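Local coordinates for protein Fdc1 (Candida dubliniensis, PDB 4ZAD) that probably decarboxylates aromatic acrylic acids such as ferulic, p-coumaric and cinnamic acid to their vinyl derivatives, using a prenylated FMN cofactor together with manganese, at residues N61-N66 against I310-Q315; S231-D236 against Y404-I409. All coordinates share one frame; numbering follows the deposited sequence.

Interaction 1: N61-N66 against I310-Q315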
loop_
_atom_site.group_PDB
_atom_site.type_symbol
_atom_site.label_atom_id
_atom_site.label_comp_id
_atom_site.label_asym_id
_atom_site.label_seq_id
_atom_site.Cartn_x
_atom_site.Cartn_y
_atom_site.Cartn_z
ATOM N N ASN A 61 -16.391 6.479 43.209
ATOM C CA ASN A 61 -14.960 6.809 43.020
ATOM C C ASN A 61 -14.410 7.642 44.171
ATOM O O ASN A 61 -14.926 8.718 44.457
ATOM C CB ASN A 61 -14.774 7.593 41.714
ATOM C CG ASN A 61 -13.349 8.089 41.507
ATOM O OD1 ASN A 61 -12.488 7.959 42.381
ATOM N ND2 ASN A 61 -13.097 8.660 40.340
ATOM N N ILE A 62 -13.333 7.172 44.781
ATOM C CA ILE A 62 -12.839 7.743 46.041
ATOM C C ILE A 62 -12.250 9.185 46.009
ATOM O O ILE A 62 -12.092 9.822 47.056
ATOM C CB ILE A 62 -11.816 6.751 46.708
ATOM C CG1 ILE A 62 -11.748 6.992 48.226
ATOM C CG2 ILE A 62 -10.433 6.822 46.026
ATOM C CD1 ILE A 62 -11.006 5.917 48.986
ATOM N N ASP A 63 -11.919 9.705 44.835
ATOM C CA ASP A 63 -11.330 11.055 44.739
ATOM C C ASP A 63 -11.446 11.511 43.287
ATOM O O ASP A 63 -10.427 11.649 42.580
ATOM C CB ASP A 63 -9.854 11.027 45.203
ATOM C CG ASP A 63 -9.230 12.429 45.374
ATOM O OD1 ASP A 63 -9.940 13.464 45.248
ATOM O OD2 ASP A 63 -8.015 12.491 45.658
ATOM N N PRO A 64 -12.679 11.708 42.813
ATOM C CA PRO A 64 -12.916 12.004 41.414
ATOM C C PRO A 64 -12.270 13.282 40.908
ATOM O O PRO A 64 -12.022 13.406 39.710
ATOM C CB PRO A 64 -14.443 12.149 41.327
ATOM C CG PRO A 64 -14.932 12.272 42.713
ATOM C CD PRO A 64 -13.937 11.558 43.556
ATOM N N LYS A 65 -12.015 14.238 41.787
ATOM C CA LYS A 65 -11.439 15.497 41.315
ATOM C C LYS A 65 -9.991 15.280 40.898
ATOM O O LYS A 65 -9.445 16.048 40.120
ATOM C CB LYS A 65 -11.615 16.646 42.349
ATOM C CG LYS A 65 -10.542 16.794 43.452
ATOM C CD LYS A 65 -11.151 17.461 44.744
ATOM C CE LYS A 65 -10.279 18.617 45.339
ATOM N NZ LYS A 65 -9.255 18.165 46.354
ATOM N N ASN A 66 -9.404 14.205 41.424
ATOM C CA ASN A 66 -8.031 13.813 41.110
ATOM C C ASN A 66 -7.850 12.577 40.216
ATOM O O ASN A 66 -6.819 12.439 39.591
ATOM C CB ASN A 66 -7.271 13.571 42.421
ATOM C CG ASN A 66 -6.981 14.841 43.176
ATOM O OD1 ASN A 66 -6.986 14.851 44.397
ATOM N ND2 ASN A 66 -6.706 15.912 42.458
ATOM N N ILE A 310 -1.371 2.799 45.893
ATOM C CA ILE A 310 -1.433 3.725 44.773
ATOM C C ILE A 310 -1.046 5.092 45.308
ATOM O O ILE A 310 -1.517 5.528 46.370
ATOM C CB ILE A 310 -2.836 3.868 44.150
ATOM C CG1 ILE A 310 -3.283 2.586 43.446
ATOM C CG2 ILE A 310 -2.893 5.069 43.142
ATOM C CD1 ILE A 310 -4.750 2.654 42.967
ATOM N N SER A 311 -0.165 5.758 44.578
ATOM C CA SER A 311 0.212 7.121 44.884
ATOM C C SER A 311 -0.138 7.897 43.620
ATOM O O SER A 311 -0.058 7.347 42.541
ATOM C CB SER A 311 1.703 7.199 45.259
ATOM O OG SER A 311 2.559 6.936 44.154
ATOM N N TYR A 312 -0.580 9.144 43.760
ATOM C CA TYR A 312 -1.012 9.947 42.608
ATOM C C TYR A 312 -1.011 11.440 42.910
ATOM O O TYR A 312 -1.225 11.860 44.043
ATOM C CB TYR A 312 -2.405 9.525 42.141
ATOM C CG TYR A 312 -3.472 9.755 43.171
ATOM C CD1 TYR A 312 -3.733 8.813 44.149
ATOM C CD2 TYR A 312 -4.223 10.915 43.175
ATOM C CE1 TYR A 312 -4.702 9.023 45.104
ATOM C CE2 TYR A 312 -5.215 11.132 44.148
ATOM C CZ TYR A 312 -5.431 10.182 45.098
ATOM O OH TYR A 312 -6.385 10.368 46.034
ATOM N N ARG A 313 -0.759 12.238 41.882
ATOM C CA ARG A 313 -0.645 13.678 42.050
ATOM C C ARG A 313 -2.006 14.350 41.950
ATOM O O ARG A 313 -2.996 13.705 41.676
ATOM C CB ARG A 313 0.297 14.250 41.001
ATOM C CG ARG A 313 -0.272 14.272 39.593
ATOM C CD ARG A 313 0.772 14.696 38.561
ATOM N NE ARG A 313 1.463 15.937 38.922
ATOM C CZ ARG A 313 2.564 16.364 38.332
ATOM N NH1 ARG A 313 3.116 15.662 37.368
ATOM N NH2 ARG A 313 3.133 17.479 38.717
ATOM N N ASP A 314 -2.048 15.654 42.191
ATOM C CA ASP A 314 -3.247 16.445 41.935
ATOM C C ASP A 314 -3.601 16.307 40.471
ATOM O O ASP A 314 -2.758 16.470 39.596
ATOM C CB ASP A 314 -2.985 17.938 42.163
ATOM C CG ASP A 314 -2.930 18.328 43.627
ATOM O OD1 ASP A 314 -3.504 17.610 44.475
ATOM O OD2 ASP A 314 -2.313 19.379 43.914
ATOM N N GLN A 315 -4.846 15.987 40.210
ATOM C CA GLN A 315 -5.422 16.129 38.894
ATOM C C GLN A 315 -4.699 15.232 37.901
ATOM O O GLN A 315 -4.197 15.699 36.875
ATOM C CB GLN A 315 -5.407 17.610 38.457
ATOM C CG GLN A 315 -6.095 18.560 39.426
ATOM C CD GLN A 315 -6.638 19.794 38.715
ATOM O OE1 GLN A 315 -5.879 20.568 38.113
ATOM N NE2 GLN A 315 -7.951 19.985 38.779
#
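Tyr312 gives its hydroxyl hydrogen to the Asp63 carboxylate: OH to OD2 is 2.7 Å. The oxygen sits at the edge of the phenol, in the ring plane, while the carboxylate itself is turned 65° from that plane. Asp63 accepts through the anti lone pair of OD2, the one facing away from OD1. Beside this bond the CB of Asn66 packs against the same ring edge, 3.6 Å from Tyr312 CE2, and the two side chains cross at about a right angle. The side chain of Asn66 reaches beside the backbone of Asp314 and Gln315, where the backbones come closest, with Asn66 CA 4.1 Å from Gln315 CA.

Behind these contacts, the loop 61-66 is folded on itself. Asn61 OD1 takes the backbone N-H of Asp63 in an Asx turn, N to OD1 3.1 Å, and Asn66 N bonds back to Asp63 O at 3.0 Å, which holds the Asp63 backbone through both its N-H and its carbonyl. With CG anti to the backbone N (chi1 -170°), that carboxylate extends to the phenol. On the tyrosine side, the His131 ring meets that of Tyr312 with the planes at about 20°, and Asp314 is turned to a salt bridge with Lys130. Far from the cofactor, the 61-66 loop of the UbiD N-terminal domain packs against the end of strand 300-312, in the antiparallel sheet of the Rift-related domain, and the loop after it.

Interaction 2: S231-D236 against Y404-I409. With K (potassium ion), chain D; 4LU (1-deoxy-5-O-phosphono-1-(3,3,4,5-tetramethyl-9,11-dioxo-2,3,8,9,10,11-hexahydro-7H-quinolino[1,8-fg]pteridin-12-ium-7-y l)-D-ribitol), chain E.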
loop_
_atom_site.group_PDB
_atom_site.type_symbol
_atom_site.label_atom_id
_atom_site.label_comp_id
_atom_site.label_asym_id
_atom_site.label_seq_id
_atom_site.Cartn_x
_atom_site.Cartn_y
_atom_site.Cartn_z
ATOM N N SER A 231 8.751 0.833 25.530
ATOM C CA SER A 231 8.238 0.157 24.355
ATOM C C SER A 231 9.283 -0.462 23.381
ATOM O O SER A 231 8.908 -1.140 22.422
ATOM C CB SER A 231 7.330 1.139 23.641
ATOM O OG SER A 231 6.738 0.464 22.534
ATOM N N MET A 232 10.576 -0.263 23.646
ATOM C CA MET A 232 11.680 -0.716 22.792
ATOM C C MET A 232 12.316 -1.996 23.311
ATOM O O MET A 232 12.553 -2.102 24.503
ATOM C CB MET A 232 12.748 0.379 22.814
ATOM C CG MET A 232 14.012 0.112 22.018
ATOM S SD MET A 232 14.793 1.676 21.678
ATOM C CE MET A 232 16.052 1.204 20.478
ATOM N N PRO A 233 12.605 -2.977 22.427
ATOM C CA PRO A 233 13.239 -4.219 22.886
ATOM C C PRO A 233 14.758 -4.118 22.947
ATOM O O PRO A 233 15.455 -4.655 22.071
ATOM C CB PRO A 233 12.825 -5.227 21.832
ATOM C CG PRO A 233 12.769 -4.412 20.588
ATOM C CD PRO A 233 12.211 -3.082 21.017
ATOM N N ILE A 234 15.265 -3.421 23.968
ATOM C CA ILE A 234 16.703 -3.418 24.262
ATOM C C ILE A 234 17.105 -4.778 24.879
ATOM O O ILE A 234 16.259 -5.656 25.132
ATOM C CB ILE A 234 17.132 -2.239 25.159
ATOM C CG1 ILE A 234 16.536 -2.331 26.572
ATOM C CG2 ILE A 234 16.774 -0.909 24.505
ATOM C CD1 ILE A 234 17.334 -1.528 27.551
ATOM N N PRO A 235 18.403 -4.972 25.089
ATOM C CA PRO A 235 18.758 -6.394 25.241
ATOM C C PRO A 235 18.243 -7.076 26.525
ATOM O O PRO A 235 17.989 -6.410 27.537
ATOM C CB PRO A 235 20.300 -6.359 25.220
ATOM C CG PRO A 235 20.607 -5.145 24.283
ATOM C CD PRO A 235 19.579 -4.117 24.802
ATOM N N ASP A 236 18.102 -8.396 26.465
ATOM C CA ASP A 236 17.944 -9.216 27.686
ATOM C C ASP A 236 18.915 -8.724 28.734
ATOM O O ASP A 236 20.058 -8.392 28.413
ATOM C CB ASP A 236 18.231 -10.702 27.399
ATOM C CG ASP A 236 17.214 -11.322 26.466
ATOM O OD1 ASP A 236 16.367 -10.601 25.923
ATOM O OD2 ASP A 236 17.231 -12.514 26.236
ATOM N N TYR A 404 16.368 -12.730 18.230
ATOM C CA TYR A 404 15.311 -13.712 18.404
ATOM C C TYR A 404 14.033 -13.115 18.971
ATOM O O TYR A 404 12.953 -13.410 18.482
ATOM C CB TYR A 404 15.788 -14.895 19.279
ATOM C CG TYR A 404 15.703 -14.672 20.755
ATOM C CD1 TYR A 404 16.678 -13.949 21.406
ATOM C CD2 TYR A 404 14.630 -15.172 21.508
ATOM C CE1 TYR A 404 16.615 -13.725 22.785
ATOM C CE2 TYR A 404 14.565 -14.956 22.919
ATOM C CZ TYR A 404 15.558 -14.222 23.536
ATOM O OH TYR A 404 15.558 -13.955 24.890
ATOM N N LYS A 405 14.168 -12.282 19.994
ATOM C CA LYS A 405 13.059 -11.571 20.567
ATOM C C LYS A 405 12.727 -10.262 19.811
ATOM O O LYS A 405 11.529 -9.929 19.575
ATOM C CB LYS A 405 13.389 -11.215 22.015
ATOM C CG LYS A 405 12.486 -10.137 22.596
ATOM C CD LYS A 405 12.638 -9.986 24.111
ATOM C CE LYS A 405 11.741 -8.860 24.632
ATOM N NZ LYS A 405 12.125 -7.557 24.053
ATOM N N VAL A 406 13.772 -9.496 19.486
ATOM C CA VAL A 406 13.589 -8.156 18.936
ATOM C C VAL A 406 12.635 -8.219 17.750
ATOM O O VAL A 406 11.654 -7.448 17.702
ATOM C CB VAL A 406 14.909 -7.521 18.478
ATOM C CG1 VAL A 406 14.635 -6.378 17.535
ATOM C CG2 VAL A 406 15.799 -7.115 19.688
ATOM N N CYS A 407 12.913 -9.138 16.819
ATOM C CA CYS A 407 12.135 -9.272 15.582
ATOM C C CYS A 407 10.958 -10.261 15.664
ATOM O O CYS A 407 10.398 -10.630 14.651
ATOM C CB CYS A 407 13.049 -9.685 14.417
ATOM S SG CYS A 407 14.375 -8.500 14.088
ATOM N N SER A 408 10.577 -10.676 16.860
ATOM C CA SER A 408 9.591 -11.729 17.005
ATOM C C SER A 408 8.256 -11.357 16.375
ATOM O O SER A 408 7.544 -12.242 15.878
ATOM C CB SER A 408 9.393 -12.038 18.452
ATOM O OG SER A 408 8.873 -10.885 19.066
ATOM N N ILE A 409 7.923 -10.067 16.349
ATOM C CA ILE A 409 6.647 -9.642 15.745
ATOM C C ILE A 409 6.648 -9.594 14.234
ATOM O O ILE A 409 5.613 -9.411 13.636
ATOM C CB ILE A 409 6.177 -8.280 16.236
ATOM C CG1 ILE A 409 6.902 -7.158 15.495
ATOM C CG2 ILE A 409 6.317 -8.186 17.773
ATOM C CD1 ILE A 409 6.912 -5.857 16.273
HETATM K K K D . 11.600 -2.241 27.036
HETATM C C9 4LU E . 3.646 -1.620 23.091
HETATM C C8 4LU E . 3.005 -0.383 23.237
HETATM C C7 4LU E . 1.663 -0.315 23.639
HETATM C C10 4LU E . 3.301 -5.043 24.423
HETATM C C6 4LU E . 0.923 -1.596 23.824
HETATM N N3 4LU E . 2.230 -7.229 25.662
HETATM C C2 4LU E . 3.548 -7.175 25.436
HETATM C C13 4LU E . -0.457 -1.232 25.723
HETATM C C5 4LU E . -0.478 -1.607 24.260
HETATM C C1 4LU E . -0.255 -4.105 24.148
HETATM O O2 4LU E . 4.232 -8.131 25.825
HETATM N N1 4LU E . 4.082 -6.093 24.817
HETATM C C4 4LU E . 1.408 -6.231 25.278
HETATM O O4 4LU E . 0.198 -6.418 25.554
HETATM C C4A 4LU E . 1.908 -5.118 24.643
HETATM N N5 4LU E . 1.012 -4.083 23.847
HETATM C C3 4LU E . -1.009 -2.956 24.358
HETATM C C12 4LU E . -1.383 -0.631 23.515
HETATM C C5A 4LU E . 1.647 -2.876 23.608
HETATM C C7M 4LU E . 0.939 0.991 23.834
HETATM C C8M 4LU E . 3.840 0.847 22.995
HETATM C C9A 4LU E . 3.048 -2.845 23.424
HETATM N N10 4LU E . 3.867 -3.960 23.821
HETATM C "C1'" 4LU E . 5.131 -4.251 23.130
HETATM C "C2'" 4LU E . 6.268 -4.082 24.138
HETATM O "O2'" 4LU E . 6.079 -2.834 24.836
HETATM C "C3'" 4LU E . 7.651 -4.142 23.477
HETATM O "O3'" 4LU E . 7.857 -5.445 22.893
HETATM C "C4'" 4LU E . 8.791 -3.842 24.474
HETATM O "O4'" 4LU E . 10.040 -4.239 23.899
HETATM C "C5'" 4LU E . 8.621 -4.625 25.788
HETATM O "O5'" 4LU E . 9.676 -4.425 26.707
HETATM P P 4LU E . 10.823 -5.492 26.970
HETATM O O2P 4LU E . 11.473 -4.816 28.177
HETATM O O3P 4LU E . 11.614 -5.495 25.643
HETATM O O1P 4LU E . 10.129 -6.809 27.242
#
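Pro233, the residue most buried by this contact, packs against both Lys405 and Val406. Its CB lies 3.3 Å from Lys405 NZ, and its ring carbon CG meets Val406 CG1 at 4.1 Å, the two side chains crossing at about a right angle. The other valine methyl, CG2, rests 3.4 Å from Pro233 O. Pro233 is the centre of an inverse gamma turn, and just before it Met232 O binds the potassium ion at 2.7 Å.

Asp236 closes the other end. Tyr404 OH donates to Asp236 OD2 (2.6 Å), which uses its syn lone pair; OD2 lies at the ring edge, in the ring plane, and carboxylate and ring stand nearly perpendicular, 86° apart. One face of that ring has Lys405 CB over its centre.

Lys405 runs out extended from CB to CE and then bends at chi4 (-62°), which lets Lys405 NZ donate a hydrogen bond to O3P of the prenylated FMN phosphate, 2.7 Å. The ammonium probably offsets part of the phosphate charge, as does the potassium, bound in part by O2P and O5' of the cofactor; Glu240 OE1 and the carbonyls of Trp175, Val229 and Ser230 complete its site. The backbone oxygen of Lys405 accepts from both N and OG of Ser408 in a type I turn. Together the segments contribute to the phosphate end of the prenylated FMN site, where Rift-related and C-terminal domains of this UbiD enzyme meet.

In the fold
From the N terminus, the chain passes strand 49-52 and reaches the loop 61-66, the first half of interaction 1. It then builds most of the antiparallel sheet, with segment 231-236 placed between helices 224-230 and 240-247, before strand 300-312 delivers 310-315 back to that early loop and closes a circuit of 243 intervening residues. Interaction 2 closes later, when the loop after helix 386-399 brings 404-409 back to 231-236. The two circuits therefore cross. Interaction 1 joins the N-terminal and Rift-related domains, interaction 2 the Rift-related and C-terminal domains; their centres lie about 35 Å apart and they do not touch.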